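Local coordinates for Two-component system sensor histidine kinase (PDB 3OTT), which probably senses saccharides through its extracellular propeller and sandwich domains, the part present here, and relays the signal by histidine phosphorylation to gene regulation, at residues L370-I375 with A389-I394; T418-Y423 with T436-I441; G440-D445 with Y457-N462; V465-S470 with R501-T506. All coordinates share one frame; numbering follows the deposited sequence.

The four contacts follow one another along the second beta-propeller, mostly within two successive blades. Contact 1 closes the first hairpin of the blade formed by strands 375-380 to 403-410. Contact 2 does the same for the next blade, joining the start of strand 421-426 to the turn after 431-436, and touches contact 1 through Thr390, Ser393, Asn419 and Thr421. Contact 3 begins on Gly440 and Ile441, where contact 2 ends, and pairs the third and fourth strands of that blade round helix 446-451. Contact 4 closes a longer loop, laying the inter-blade link 465-470 against the outer strand of the following blade. None nests within or crosses another; Asn462 joins contacts 2, 3 and 4.

Contact 1: L370-I375 with A389-I394; sequences LSHNRI and ATDGSI
Ile375 pairs with Thr390 where the loop entering a beta-propeller blade meets the turn between that blade's second and third strands, 386-390 and 393-398. The pair is antiparallel and non-hydrogen-bonded; both side chains lie on one face of the sheet, with Ile375 CD1 3.8 Å from Thr390 CG2. Two hydrogen bonds draw loop and turn together. Asp391 N donates to Arg374 O over 3.3 Å, long but in the carbonyl plane, and Ser371 OG donates to Gly392 O at 2.8 Å, tilted 30° from that plane; OG is also bonded to Asn395. The turn braces itself as an ST turn: Thr390 OG1 accepts from Gly392 N at 2.9 Å and donates to Ser393 O. One CH-pi contact joins Asp391 to His372. Asp391 CB stands 3.5 Å from the centroid of the His372 ring, only 6° off its normal. CG anti to the backbone N (chi1 -153°) brings the ring against Asp391 CB, and the ring is pinned at its edge where ND1 of His372 accepts Arg374 N at 3.2 Å. Its NE2 bonds Tyr75 of the second subunit. A CB at Gly392 would collide with His372 CB, consistent with glycine here. Charge pairing runs mainly outward: Asp391 forms a salt bridge with Arg376, while the Arg374 guanidinium salt-bridges Asp72 and Asp113 and hydrogen-bonds Gln129, all of the second subunit. Between themselves the two side chains run alongside, Arg374 NE staying 4.4 Å from Asp391 OD2, and the nearer touch is by carbon, Arg374 CD lying 3.4 Å from Asp391 OD2.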
loop_
_atom_site.group_PDB
_atom_site.type_symbol
_atom_site.label_atom_id
_atom_site.label_comp_id
_atom_site.label_asym_id
_atom_site.label_seq_id
_atom_site.Cartn_x
_atom_site.Cartn_y
_atom_site.Cartn_z
ATOM N N LEU B 370 -20.281 -4.937 -4.576
ATOM C CA LEU B 370 -20.783 -5.213 -5.904
ATOM C C LEU B 370 -21.219 -6.659 -5.988
ATOM O O LEU B 370 -20.630 -7.508 -5.325
ATOM C CB LEU B 370 -19.711 -5.012 -6.939
ATOM C CG LEU B 370 -19.694 -3.719 -7.726
ATOM C CD1 LEU B 370 -18.768 -3.874 -8.953
ATOM C CD2 LEU B 370 -21.067 -3.337 -8.117
ATOM N N SER B 371 -22.230 -6.938 -6.796
ATOM C CA SER B 371 -22.696 -8.305 -7.008
ATOM C C SER B 371 -21.561 -9.232 -7.508
ATOM O O SER B 371 -21.629 -10.415 -7.227
ATOM C CB SER B 371 -23.901 -8.378 -7.989
ATOM O OG SER B 371 -23.586 -7.656 -9.201
ATOM N N HIS B 372 -20.543 -8.684 -8.201
ATOM C CA HIS B 372 -19.431 -9.443 -8.847
ATOM C C HIS B 372 -18.319 -8.468 -9.184
ATOM O O HIS B 372 -18.587 -7.322 -9.567
ATOM C CB HIS B 372 -19.861 -10.110 -10.168
ATOM C CG HIS B 372 -19.081 -11.336 -10.533
ATOM N ND1 HIS B 372 -17.798 -11.298 -11.047
ATOM C CD2 HIS B 372 -19.403 -12.645 -10.460
ATOM C CE1 HIS B 372 -17.360 -12.528 -11.254
ATOM N NE2 HIS B 372 -18.311 -13.367 -10.908
ATOM N N ASN B 373 -17.069 -8.928 -9.080
ATOM C CA ASN B 373 -15.924 -8.083 -9.387
ATOM C C ASN B 373 -15.655 -7.826 -10.877
ATOM O O ASN B 373 -15.047 -6.791 -11.248
ATOM C CB ASN B 373 -14.673 -8.686 -8.734
ATOM C CG ASN B 373 -14.602 -8.364 -7.262
ATOM O OD1 ASN B 373 -15.262 -7.445 -6.795
ATOM N ND2 ASN B 373 -13.841 -9.111 -6.534
ATOM N N ARG B 374 -16.064 -8.754 -11.718
ATOM C CA ARG B 374 -15.672 -8.709 -13.115
ATOM C C ARG B 374 -16.632 -7.785 -13.894
ATOM O O ARG B 374 -17.785 -8.109 -14.116
ATOM C CB ARG B 374 -15.599 -10.130 -13.692
ATOM C CG ARG B 374 -14.995 -10.255 -15.084
ATOM C CD ARG B 374 -14.415 -11.675 -15.386
ATOM N NE ARG B 374 -13.317 -12.072 -14.519
ATOM C CZ ARG B 374 -12.037 -11.743 -14.689
ATOM N NH1 ARG B 374 -11.609 -11.002 -15.751
ATOM N NH2 ARG B 374 -11.160 -12.175 -13.805
ATOM N N ILE B 375 -16.134 -6.608 -14.240
ATOM C CA ILE B 375 -16.883 -5.561 -14.897
ATOM C C ILE B 375 -16.631 -5.783 -16.373
ATOM O O ILE B 375 -15.468 -6.043 -16.784
ATOM C CB ILE B 375 -16.282 -4.171 -14.550
ATOM C CG1 ILE B 375 -16.175 -3.966 -13.014
ATOM C CG2 ILE B 375 -17.141 -3.074 -15.199
ATOM C CD1 ILE B 375 -17.431 -4.270 -12.312
ATOM N N ALA B 389 -22.437 -3.595 -16.710
ATOM C CA ALA B 389 -22.684 -4.986 -16.971
ATOM C C ALA B 389 -21.554 -5.744 -16.313
ATOM O O ALA B 389 -20.356 -5.336 -16.423
ATOM C CB ALA B 389 -22.737 -5.273 -18.518
ATOM N N THR B 390 -21.927 -6.829 -15.625
ATOM C CA THR B 390 -20.969 -7.647 -14.883
ATOM C C THR B 390 -21.310 -9.141 -14.964
ATOM O O THR B 390 -22.377 -9.491 -15.501
ATOM C CB THR B 390 -20.919 -7.281 -13.352
ATOM O OG1 THR B 390 -21.987 -7.918 -12.660
ATOM C CG2 THR B 390 -20.877 -5.765 -13.060
ATOM N N ASP B 391 -20.449 -10.010 -14.390
ATOM C CA ASP B 391 -20.695 -11.453 -14.331
ATOM C C ASP B 391 -21.622 -11.796 -13.191
ATOM O O ASP B 391 -21.910 -12.977 -12.979
ATOM C CB ASP B 391 -19.377 -12.296 -14.195
ATOM C CG ASP B 391 -18.645 -12.490 -15.534
ATOM O OD1 ASP B 391 -19.168 -12.038 -16.593
ATOM O OD2 ASP B 391 -17.517 -13.033 -15.530
ATOM N N GLY B 392 -22.105 -10.761 -12.485
ATOM C CA GLY B 392 -23.211 -10.849 -11.536
ATOM C C GLY B 392 -24.391 -9.944 -11.976
ATOM O O GLY B 392 -24.923 -9.157 -11.173
ATOM N N SER B 393 -24.787 -10.071 -13.242
ATOM C CA SER B 393 -25.929 -9.378 -13.840
ATOM C C SER B 393 -25.672 -7.861 -13.954
ATOM O O SER B 393 -24.523 -7.424 -13.848
ATOM C CB SER B 393 -27.255 -9.720 -13.110
ATOM O OG SER B 393 -28.400 -9.191 -13.805
ATOM N N ILE B 394 -26.729 -7.079 -14.205
ATOM C CA ILE B 394 -26.616 -5.672 -14.438
ATOM C C ILE B 394 -26.930 -4.867 -13.179
ATOM O O ILE B 394 -27.728 -5.267 -12.351
ATOM C CB ILE B 394 -27.510 -5.225 -15.610
ATOM C CG1 ILE B 394 -28.993 -5.561 -15.391
ATOM C CG2 ILE B 394 -27.093 -5.928 -16.848
ATOM C CD1 ILE B 394 -29.927 -4.618 -16.215
#

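Contact 2: T418-Y423 with T436-I441; sequences TNWTYY and TCLGGI
Trp420 O and Cys437 N form the tight centre of this contact, a 3.0 Å hydrogen bond that meets the carbonyl nearly along the C=O axis. Beside it Thr421 and Thr436 make an antiparallel non-hydrogen-bonded pair, their CA atoms 4.5 Å apart; Thr436 OG1 is buried here with no polar partner in the model. Cys437 touches two aromatic side chains with different atoms. Its CB lies 3.5 Å from Tyr422 CE1, while its SG, carried anti to the backbone N (chi1 170°), meets the edge of the indole 3.7 Å from Trp420 CE3, a sulfur-aromatic contact. The second subunit adds packing of its own, Arg131 on Trp420 and Cys437, and Glu98 on Leu438. These residues open a propeller blade: strand 421-426 is its first, and the turn after strand 431-436 comes back against it, with Tyr422 and Tyr423 both opposite Ser435 in a classic beta bulge. Putting a serine in place of Tyr422 removes the ring and would probably uncover Cys437 CB on that flank. The other side is looser and more open to solvent. Leu438, exposed, runs alongside the indole and touches it through one methyl, CD1 lying 3.7 Å from Trp420 CZ3.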
loop_
_atom_site.group_PDB
_atom_site.type_symbol
_atom_site.label_atom_id
_atom_site.label_comp_id
_atom_site.label_asym_id
_atom_site.label_seq_id
_atom_site.Cartn_x
_atom_site.Cartn_y
_atom_site.Cartn_z
ATOM N N THR B 418 -29.757 -13.219 -17.060
ATOM C CA THR B 418 -28.849 -12.124 -17.302
ATOM C C THR B 418 -27.592 -12.142 -16.389
ATOM O O THR B 418 -26.845 -11.176 -16.317
ATOM C CB THR B 418 -29.723 -10.854 -17.158
ATOM O OG1 THR B 418 -29.223 -9.818 -17.960
ATOM C CG2 THR B 418 -29.813 -10.402 -15.764
ATOM N N ASN B 419 -27.340 -13.256 -15.705
ATOM C CA ASN B 419 -26.183 -13.398 -14.790
ATOM C C ASN B 419 -24.850 -12.953 -15.361
ATOM O O ASN B 419 -24.102 -12.240 -14.704
ATOM C CB ASN B 419 -26.016 -14.864 -14.352
ATOM C CG ASN B 419 -27.044 -15.282 -13.324
ATOM O OD1 ASN B 419 -27.781 -14.439 -12.751
ATOM N ND2 ASN B 419 -27.121 -16.607 -13.076
ATOM N N TRP B 420 -24.567 -13.401 -16.590
ATOM C CA TRP B 420 -23.361 -13.016 -17.301
ATOM C C TRP B 420 -23.650 -11.982 -18.380
ATOM O O TRP B 420 -23.885 -12.334 -19.508
ATOM C CB TRP B 420 -22.683 -14.267 -17.903
ATOM C CG TRP B 420 -22.230 -15.267 -16.840
ATOM C CD1 TRP B 420 -22.113 -15.041 -15.477
ATOM C CD2 TRP B 420 -21.815 -16.624 -17.057
ATOM N NE1 TRP B 420 -21.641 -16.168 -14.861
ATOM C CE2 TRP B 420 -21.437 -17.151 -15.798
ATOM C CE3 TRP B 420 -21.695 -17.440 -18.201
ATOM C CZ2 TRP B 420 -20.969 -18.479 -15.638
ATOM C CZ3 TRP B 420 -21.220 -18.767 -18.050
ATOM C CH2 TRP B 420 -20.865 -19.268 -16.767
ATOM N N THR B 421 -23.598 -10.713 -18.028
ATOM C CA THR B 421 -23.889 -9.599 -18.931
ATOM C C THR B 421 -22.651 -8.961 -19.524
ATOM O O THR B 421 -21.735 -8.627 -18.773
ATOM C CB THR B 421 -24.761 -8.517 -18.194
ATOM O OG1 THR B 421 -26.041 -9.119 -17.932
ATOM C CG2 THR B 421 -25.022 -7.289 -19.150
ATOM N N TYR B 422 -22.612 -8.802 -20.860
ATOM C CA TYR B 422 -21.410 -8.313 -21.564
ATOM C C TYR B 422 -21.549 -6.903 -22.050
ATOM O O TYR B 422 -20.526 -6.240 -22.151
ATOM C CB TYR B 422 -20.993 -9.190 -22.793
ATOM C CG TYR B 422 -20.223 -10.416 -22.330
ATOM C CD1 TYR B 422 -20.819 -11.341 -21.455
ATOM C CD2 TYR B 422 -18.878 -10.613 -22.695
ATOM C CE1 TYR B 422 -20.108 -12.468 -20.973
ATOM C CE2 TYR B 422 -18.156 -11.753 -22.205
ATOM C CZ TYR B 422 -18.786 -12.658 -21.355
ATOM O OH TYR B 422 -18.118 -13.761 -20.884
ATOM N N TYR B 423 -22.778 -6.458 -22.358
ATOM C CA TYR B 423 -22.974 -5.154 -22.981
ATOM C C TYR B 423 -24.411 -4.707 -22.780
ATOM O O TYR B 423 -25.360 -5.533 -22.699
ATOM C CB TYR B 423 -22.658 -5.223 -24.496
ATOM C CG TYR B 423 -21.864 -4.083 -25.080
ATOM C CD1 TYR B 423 -20.506 -3.910 -24.753
ATOM C CD2 TYR B 423 -22.445 -3.186 -25.970
ATOM C CE1 TYR B 423 -19.745 -2.864 -25.289
ATOM C CE2 TYR B 423 -21.693 -2.127 -26.499
ATOM C CZ TYR B 423 -20.344 -1.998 -26.158
ATOM O OH TYR B 423 -19.607 -0.951 -26.666
ATOM N N THR B 436 -25.806 -10.982 -23.391
ATOM C CA THR B 436 -25.396 -11.951 -22.408
ATOM C C THR B 436 -24.457 -13.073 -22.997
ATOM O O THR B 436 -24.407 -13.305 -24.190
ATOM C CB THR B 436 -26.721 -12.542 -21.891
ATOM O OG1 THR B 436 -27.338 -11.565 -21.022
ATOM C CG2 THR B 436 -26.527 -13.720 -21.128
ATOM N N CYS B 437 -23.751 -13.792 -22.138
ATOM C CA CYS B 437 -23.219 -15.076 -22.508
ATOM C C CYS B 437 -24.308 -16.092 -22.093
ATOM O O CYS B 437 -24.884 -15.986 -20.989
ATOM C CB CYS B 437 -21.898 -15.319 -21.754
ATOM S SG CYS B 437 -21.187 -17.006 -21.842
ATOM N N LEU B 438 -24.657 -17.012 -22.974
ATOM C CA LEU B 438 -25.637 -18.091 -22.679
ATOM C C LEU B 438 -27.127 -17.738 -22.750
ATOM O O LEU B 438 -27.944 -18.621 -23.008
ATOM C CB LEU B 438 -25.381 -18.825 -21.348
ATOM C CG LEU B 438 -24.168 -19.757 -21.155
ATOM C CD1 LEU B 438 -24.250 -20.229 -19.666
ATOM C CD2 LEU B 438 -24.153 -20.964 -22.090
ATOM N N GLY B 439 -27.497 -16.470 -22.556
ATOM C CA GLY B 439 -28.911 -16.115 -22.677
ATOM C C GLY B 439 -29.285 -15.275 -23.888
ATOM O O GLY B 439 -30.361 -14.696 -23.943
ATOM N N GLY B 440 -28.422 -15.172 -24.877
ATOM C CA GLY B 440 -28.751 -14.284 -25.988
ATOM C C GLY B 440 -28.872 -12.806 -25.618
ATOM O O GLY B 440 -28.111 -12.306 -24.793
ATOM N N ILE B 441 -29.799 -12.099 -26.284
ATOM C CA ILE B 441 -30.063 -10.680 -26.003
ATOM C C ILE B 441 -31.461 -10.460 -25.362
ATOM O O ILE B 441 -32.475 -11.046 -25.757
ATOM C CB ILE B 441 -29.970 -9.827 -27.308
ATOM C CG1 ILE B 441 -28.554 -9.906 -27.932
ATOM C CG2 ILE B 441 -30.384 -8.360 -27.054
ATOM C CD1 ILE B 441 -28.576 -9.640 -29.496
#

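Contact 3: G440-D445 with Y457-N462; sequences GIFVVD and YIAEQN
Asn462, Val443 and Gln461 bury the most surface where the third and fourth strands of a propeller blade, 441-445 and 457-463, run antiparallel. Asn462 pairs with Phe442 without hydrogen bonds between the backbones, and its amide leans over the phenyl ring: Asn462 ND2 stands 3.6 Å above the ring plane of Phe442, over its centre, the two planes 45° apart. The amide is carried there by CG anti to the backbone N (chi1 171°) and is held by a bond from ND2 to Gly439 O. Ala459 CB meets the same ring at its edge, 3.9 Å from Phe442 CD2.

Val443 and Gln461 form the hydrogen-bonded pair and send their side chains to the opposite face. Val443 N reaches Gln461 O at 3.0 Å in a practically straight bond (177° at the hydrogen), though from above the carbonyl plane; Gln461 N returns to Val443 O at 3.2 Å. The two side chains lie alongside, Gln461 OE1 3.9 Å from Val443 CG1.

Beyond the last bridge Glu460 makes the link with its side chain. Its chain bends back so that Glu460 OE1 accepts Asp445 N at 3.0 Å from above the carboxylate plane, and its OE2 takes the Tyr457 hydroxyl on the syn lone pair. Val444 CG1 packs 3.7 Å from Tyr457 CE2.

Asp445 then caps helix 446-451 through Lys448 N, and Leu449 of that helix packs on Val444 and Tyr457. Strand 441-445 is bordered on its other side by strand 431-436, while Ile409 of the preceding blade packs against Phe442, Val444 and Tyr457.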
loop_
_atom_site.group_PDB
_atom_site.type_symbol
_atom_site.label_atom_id
_atom_site.label_comp_id
_atom_site.label_asym_id
_atom_site.label_seq_id
_atom_site.Cartn_x
_atom_site.Cartn_y
_atom_site.Cartn_z
ATOM N N GLY B 440 -28.422 -15.172 -24.877
ATOM C CA GLY B 440 -28.751 -14.284 -25.988
ATOM C C GLY B 440 -28.872 -12.806 -25.618
ATOM O O GLY B 440 -28.111 -12.306 -24.793
ATOM N N ILE B 441 -29.799 -12.099 -26.284
ATOM C CA ILE B 441 -30.063 -10.680 -26.003
ATOM C C ILE B 441 -31.461 -10.460 -25.362
ATOM O O ILE B 441 -32.475 -11.046 -25.757
ATOM C CB ILE B 441 -29.970 -9.827 -27.308
ATOM C CG1 ILE B 441 -28.554 -9.906 -27.932
ATOM C CG2 ILE B 441 -30.384 -8.360 -27.054
ATOM C CD1 ILE B 441 -28.576 -9.640 -29.496
ATOM N N PHE B 442 -31.503 -9.620 -24.355
ATOM C CA PHE B 442 -32.766 -9.278 -23.693
ATOM C C PHE B 442 -33.078 -7.810 -23.996
ATOM O O PHE B 442 -32.162 -6.941 -23.986
ATOM C CB PHE B 442 -32.631 -9.426 -22.162
ATOM C CG PHE B 442 -32.320 -10.828 -21.720
ATOM C CD1 PHE B 442 -31.011 -11.338 -21.745
ATOM C CD2 PHE B 442 -33.336 -11.647 -21.257
ATOM C CE1 PHE B 442 -30.740 -12.690 -21.312
ATOM C CE2 PHE B 442 -33.071 -12.997 -20.865
ATOM C CZ PHE B 442 -31.782 -13.491 -20.883
ATOM N N VAL B 443 -34.356 -7.539 -24.261
ATOM C CA VAL B 443 -34.843 -6.191 -24.466
ATOM C C VAL B 443 -35.879 -5.937 -23.389
ATOM O O VAL B 443 -36.878 -6.672 -23.329
ATOM C CB VAL B 443 -35.459 -6.025 -25.831
ATOM C CG1 VAL B 443 -35.949 -4.599 -25.999
ATOM C CG2 VAL B 443 -34.448 -6.436 -26.956
ATOM N N VAL B 444 -35.601 -4.966 -22.510
ATOM C CA VAL B 444 -36.364 -4.732 -21.287
ATOM C C VAL B 444 -36.867 -3.283 -21.194
ATOM O O VAL B 444 -36.148 -2.318 -21.530
ATOM C CB VAL B 444 -35.464 -4.989 -20.056
ATOM C CG1 VAL B 444 -36.043 -4.385 -18.775
ATOM C CG2 VAL B 444 -35.191 -6.517 -19.844
ATOM N N ASP B 445 -38.094 -3.121 -20.745
ATOM C CA ASP B 445 -38.629 -1.800 -20.531
ATOM C C ASP B 445 -37.908 -1.106 -19.347
ATOM O O ASP B 445 -38.036 -1.525 -18.207
ATOM C CB ASP B 445 -40.137 -1.864 -20.323
ATOM C CG ASP B 445 -40.777 -0.445 -20.198
ATOM O OD1 ASP B 445 -40.408 0.318 -19.272
ATOM O OD2 ASP B 445 -41.649 -0.105 -21.022
ATOM N N TYR B 457 -37.137 -9.932 -12.757
ATOM C CA TYR B 457 -37.882 -9.256 -13.806
ATOM C C TYR B 457 -38.066 -10.109 -15.084
ATOM O O TYR B 457 -37.083 -10.667 -15.615
ATOM C CB TYR B 457 -37.185 -7.962 -14.170
ATOM C CG TYR B 457 -38.069 -7.105 -15.017
ATOM C CD1 TYR B 457 -39.113 -6.367 -14.420
ATOM C CD2 TYR B 457 -37.931 -7.061 -16.409
ATOM C CE1 TYR B 457 -39.940 -5.600 -15.173
ATOM C CE2 TYR B 457 -38.784 -6.289 -17.173
ATOM C CZ TYR B 457 -39.782 -5.553 -16.534
ATOM O OH TYR B 457 -40.682 -4.775 -17.239
ATOM N N ILE B 458 -39.292 -10.178 -15.605
ATOM C CA ILE B 458 -39.496 -10.872 -16.872
ATOM C C ILE B 458 -39.417 -9.942 -18.112
ATOM O O ILE B 458 -40.240 -9.027 -18.292
ATOM C CB ILE B 458 -40.827 -11.676 -16.930
ATOM C CG1 ILE B 458 -41.137 -12.418 -15.607
ATOM C CG2 ILE B 458 -40.850 -12.566 -18.179
ATOM C CD1 ILE B 458 -40.301 -13.674 -15.283
ATOM N N ALA B 459 -38.443 -10.213 -18.965
ATOM C CA ALA B 459 -38.089 -9.361 -20.085
ATOM C C ALA B 459 -39.183 -9.376 -21.095
ATOM O O ALA B 459 -39.684 -10.433 -21.401
ATOM C CB ALA B 459 -36.828 -9.871 -20.762
ATOM N N GLU B 460 -39.480 -8.223 -21.682
ATOM C CA GLU B 460 -40.497 -8.140 -22.733
ATOM C C GLU B 460 -40.100 -9.011 -23.958
ATOM O O GLU B 460 -40.943 -9.635 -24.580
ATOM C CB GLU B 460 -40.716 -6.664 -23.159
ATOM C CG GLU B 460 -41.601 -5.804 -22.180
ATOM C CD GLU B 460 -40.936 -5.427 -20.835
ATOM O OE1 GLU B 460 -39.729 -5.599 -20.612
ATOM O OE2 GLU B 460 -41.640 -4.952 -19.938
ATOM N N GLN B 461 -38.812 -9.021 -24.301
ATOM C CA GLN B 461 -38.353 -9.690 -25.520
ATOM C C GLN B 461 -37.044 -10.352 -25.244
ATOM O O GLN B 461 -36.240 -9.868 -24.413
ATOM C CB GLN B 461 -38.147 -8.700 -26.698
ATOM C CG GLN B 461 -39.424 -7.962 -27.207
ATOM C CD GLN B 461 -39.186 -7.038 -28.470
ATOM O OE1 GLN B 461 -38.144 -6.401 -28.612
ATOM N NE2 GLN B 461 -40.166 -6.991 -29.366
ATOM N N ASN B 462 -36.766 -11.397 -26.021
ATOM C CA ASN B 462 -35.446 -12.077 -25.952
ATOM C C ASN B 462 -35.102 -12.478 -27.353
ATOM O O ASN B 462 -35.965 -12.854 -28.130
ATOM C CB ASN B 462 -35.480 -13.243 -24.913
ATOM C CG ASN B 462 -34.199 -14.152 -24.939
ATOM O OD1 ASN B 462 -34.263 -15.323 -25.398
ATOM N ND2 ASN B 462 -33.059 -13.634 -24.432
#

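Contact 4: V465-S470 with R501-T506; sequences VHNGLS and RTREVT
Gly468 and Val505 bring the two backbones to 5.3 Å between CA atoms, with no hydrogen bond across. The contact lays the link between two propeller blades, 465-470, against the outermost strand, 504-508, of the blade it leads into. The backbone angles of Gly468 (phi 124°) favour glycine, since a CB would press on the carbonyl O before it and strike Val505 CG2. Val505 carries most of the packing, its two methyls lying side by side along the link: CG1 lies 3.4 Å from Gly468 O, while CG2 lies 3.7 Å from Asn467 O. CG1 also meets Leu469 CD2, at 4.2 Å. Shrinking Val505 to an alanine takes away both methyls and would probably leave a gap over Gly468, with Leu469 CD2 losing one of its apolar neighbours. Arg503 and Glu504 both face Asn499 in a G1 beta bulge. The Arg503 chain bends at chi3 (70°), and its guanidinium makes a cation-pi contact with Tyr463 and crosses the Asn467 amide with the planes 84° apart. Asn467 is itself held through OD1 by Ser464 N. Its ND2 and Arg503 NH2 approach to 3.5 Å because both donate to one acceptor, Asn462 O.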
loop_
_atom_site.group_PDB
_atom_site.type_symbol
_atom_site.label_atom_id
_atom_site.label_comp_id
_atom_site.label_asym_id
_atom_site.label_seq_id
_atom_site.Cartn_x
_atom_site.Cartn_y
_atom_site.Cartn_z
ATOM N N VAL B 465 -30.957 -18.270 -30.383
ATOM C CA VAL B 465 -30.819 -19.218 -31.496
ATOM C C VAL B 465 -32.182 -19.659 -32.067
ATOM O O VAL B 465 -32.237 -20.028 -33.231
ATOM C CB VAL B 465 -29.874 -20.439 -31.142
ATOM C CG1 VAL B 465 -29.708 -21.356 -32.322
ATOM C CG2 VAL B 465 -28.527 -19.972 -30.879
ATOM N N HIS B 466 -33.263 -19.609 -31.275
ATOM C CA HIS B 466 -34.607 -19.991 -31.755
ATOM C C HIS B 466 -35.365 -18.937 -32.594
ATOM O O HIS B 466 -36.238 -19.280 -33.382
ATOM C CB HIS B 466 -35.508 -20.462 -30.588
ATOM C CG HIS B 466 -34.916 -21.598 -29.804
ATOM N ND1 HIS B 466 -34.589 -21.490 -28.467
ATOM C CD2 HIS B 466 -34.526 -22.840 -30.190
ATOM C CE1 HIS B 466 -34.055 -22.627 -28.054
ATOM N NE2 HIS B 466 -33.997 -23.459 -29.082
ATOM N N ASN B 467 -35.031 -17.665 -32.449
ATOM C CA ASN B 467 -35.718 -16.666 -33.271
ATOM C C ASN B 467 -34.773 -15.779 -34.146
ATOM O O ASN B 467 -35.076 -14.619 -34.396
ATOM C CB ASN B 467 -36.729 -15.838 -32.411
ATOM C CG ASN B 467 -36.032 -15.005 -31.352
ATOM O OD1 ASN B 467 -34.810 -14.926 -31.337
ATOM N ND2 ASN B 467 -36.802 -14.384 -30.454
ATOM N N GLY B 468 -33.660 -16.352 -34.621
ATOM C CA GLY B 468 -32.841 -15.752 -35.686
ATOM C C GLY B 468 -31.371 -15.526 -35.345
ATOM O O GLY B 468 -30.568 -15.408 -36.240
ATOM N N LEU B 469 -30.994 -15.456 -34.078
ATOM C CA LEU B 469 -29.543 -15.297 -33.784
ATOM C C LEU B 469 -28.697 -16.476 -34.217
ATOM O O LEU B 469 -29.175 -17.589 -34.308
ATOM C CB LEU B 469 -29.249 -15.029 -32.320
ATOM C CG LEU B 469 -29.604 -13.692 -31.740
ATOM C CD1 LEU B 469 -29.074 -13.689 -30.338
ATOM C CD2 LEU B 469 -28.959 -12.634 -32.594
ATOM N N SER B 470 -27.442 -16.172 -34.504
ATOM C CA SER B 470 -26.422 -17.131 -34.941
ATOM C C SER B 470 -25.811 -17.932 -33.820
ATOM O O SER B 470 -25.021 -18.837 -34.099
ATOM C CB SER B 470 -25.274 -16.356 -35.630
ATOM O OG SER B 470 -25.745 -15.724 -36.850
ATOM N N ARG B 501 -37.926 -3.503 -35.293
ATOM C CA ARG B 501 -39.338 -3.251 -35.576
ATOM C C ARG B 501 -40.029 -4.480 -36.143
ATOM O O ARG B 501 -41.130 -4.793 -35.731
ATOM C CB ARG B 501 -39.501 -2.039 -36.511
ATOM C CG ARG B 501 -39.170 -0.664 -35.807
ATOM C CD ARG B 501 -38.827 0.491 -36.803
ATOM N NE ARG B 501 -38.030 0.056 -37.969
ATOM C CZ ARG B 501 -36.701 -0.021 -38.009
ATOM N NH1 ARG B 501 -35.961 0.318 -36.952
ATOM N NH2 ARG B 501 -36.115 -0.429 -39.123
ATOM N N THR B 502 -39.382 -5.189 -37.070
ATOM C CA THR B 502 -39.924 -6.437 -37.636
ATOM C C THR B 502 -39.375 -7.671 -36.888
ATOM O O THR B 502 -39.929 -8.758 -36.972
ATOM C CB THR B 502 -39.529 -6.573 -39.129
ATOM O OG1 THR B 502 -38.118 -6.398 -39.240
ATOM C CG2 THR B 502 -40.228 -5.507 -40.031
ATOM N N ARG B 503 -38.254 -7.498 -36.192
ATOM C CA ARG B 503 -37.624 -8.539 -35.423
ATOM C C ARG B 503 -36.846 -9.474 -36.341
ATOM O O ARG B 503 -36.415 -10.551 -35.908
ATOM C CB ARG B 503 -38.639 -9.327 -34.589
ATOM C CG ARG B 503 -39.401 -8.465 -33.577
ATOM C CD ARG B 503 -39.859 -9.323 -32.413
ATOM N NE ARG B 503 -38.697 -9.720 -31.609
ATOM C CZ ARG B 503 -38.669 -10.713 -30.707
ATOM N NH1 ARG B 503 -39.752 -11.466 -30.475
ATOM N NH2 ARG B 503 -37.529 -10.950 -30.044
ATOM N N GLU B 504 -36.703 -9.076 -37.600
ATOM C CA GLU B 504 -35.902 -9.830 -38.536
ATOM C C GLU B 504 -34.406 -9.751 -38.157
ATOM O O GLU B 504 -33.881 -8.654 -37.812
ATOM C CB GLU B 504 -36.107 -9.278 -39.950
ATOM C CG GLU B 504 -35.508 -10.206 -41.017
ATOM C CD GLU B 504 -35.416 -9.591 -42.429
ATOM O OE1 GLU B 504 -36.376 -8.902 -42.891
ATOM O OE2 GLU B 504 -34.369 -9.835 -43.081
ATOM N N VAL B 505 -33.739 -10.897 -38.255
ATOM C CA VAL B 505 -32.307 -11.050 -38.020
ATOM C C VAL B 505 -31.587 -11.516 -39.277
ATOM O O VAL B 505 -31.899 -12.575 -39.822
ATOM C CB VAL B 505 -32.026 -12.072 -36.909
ATOM C CG1 VAL B 505 -30.542 -12.008 -36.483
ATOM C CG2 VAL B 505 -32.969 -11.812 -35.691
ATOM N N THR B 506 -30.589 -10.754 -39.716
ATOM C CA THR B 506 -29.836 -11.152 -40.889
ATOM C C THR B 506 -28.322 -11.329 -40.543
ATOM O O THR B 506 -27.764 -10.520 -39.806
ATOM C CB THR B 506 -29.969 -10.110 -41.993
ATOM O OG1 THR B 506 -31.341 -9.726 -42.128
ATOM C CG2 THR B 506 -29.491 -10.713 -43.344
#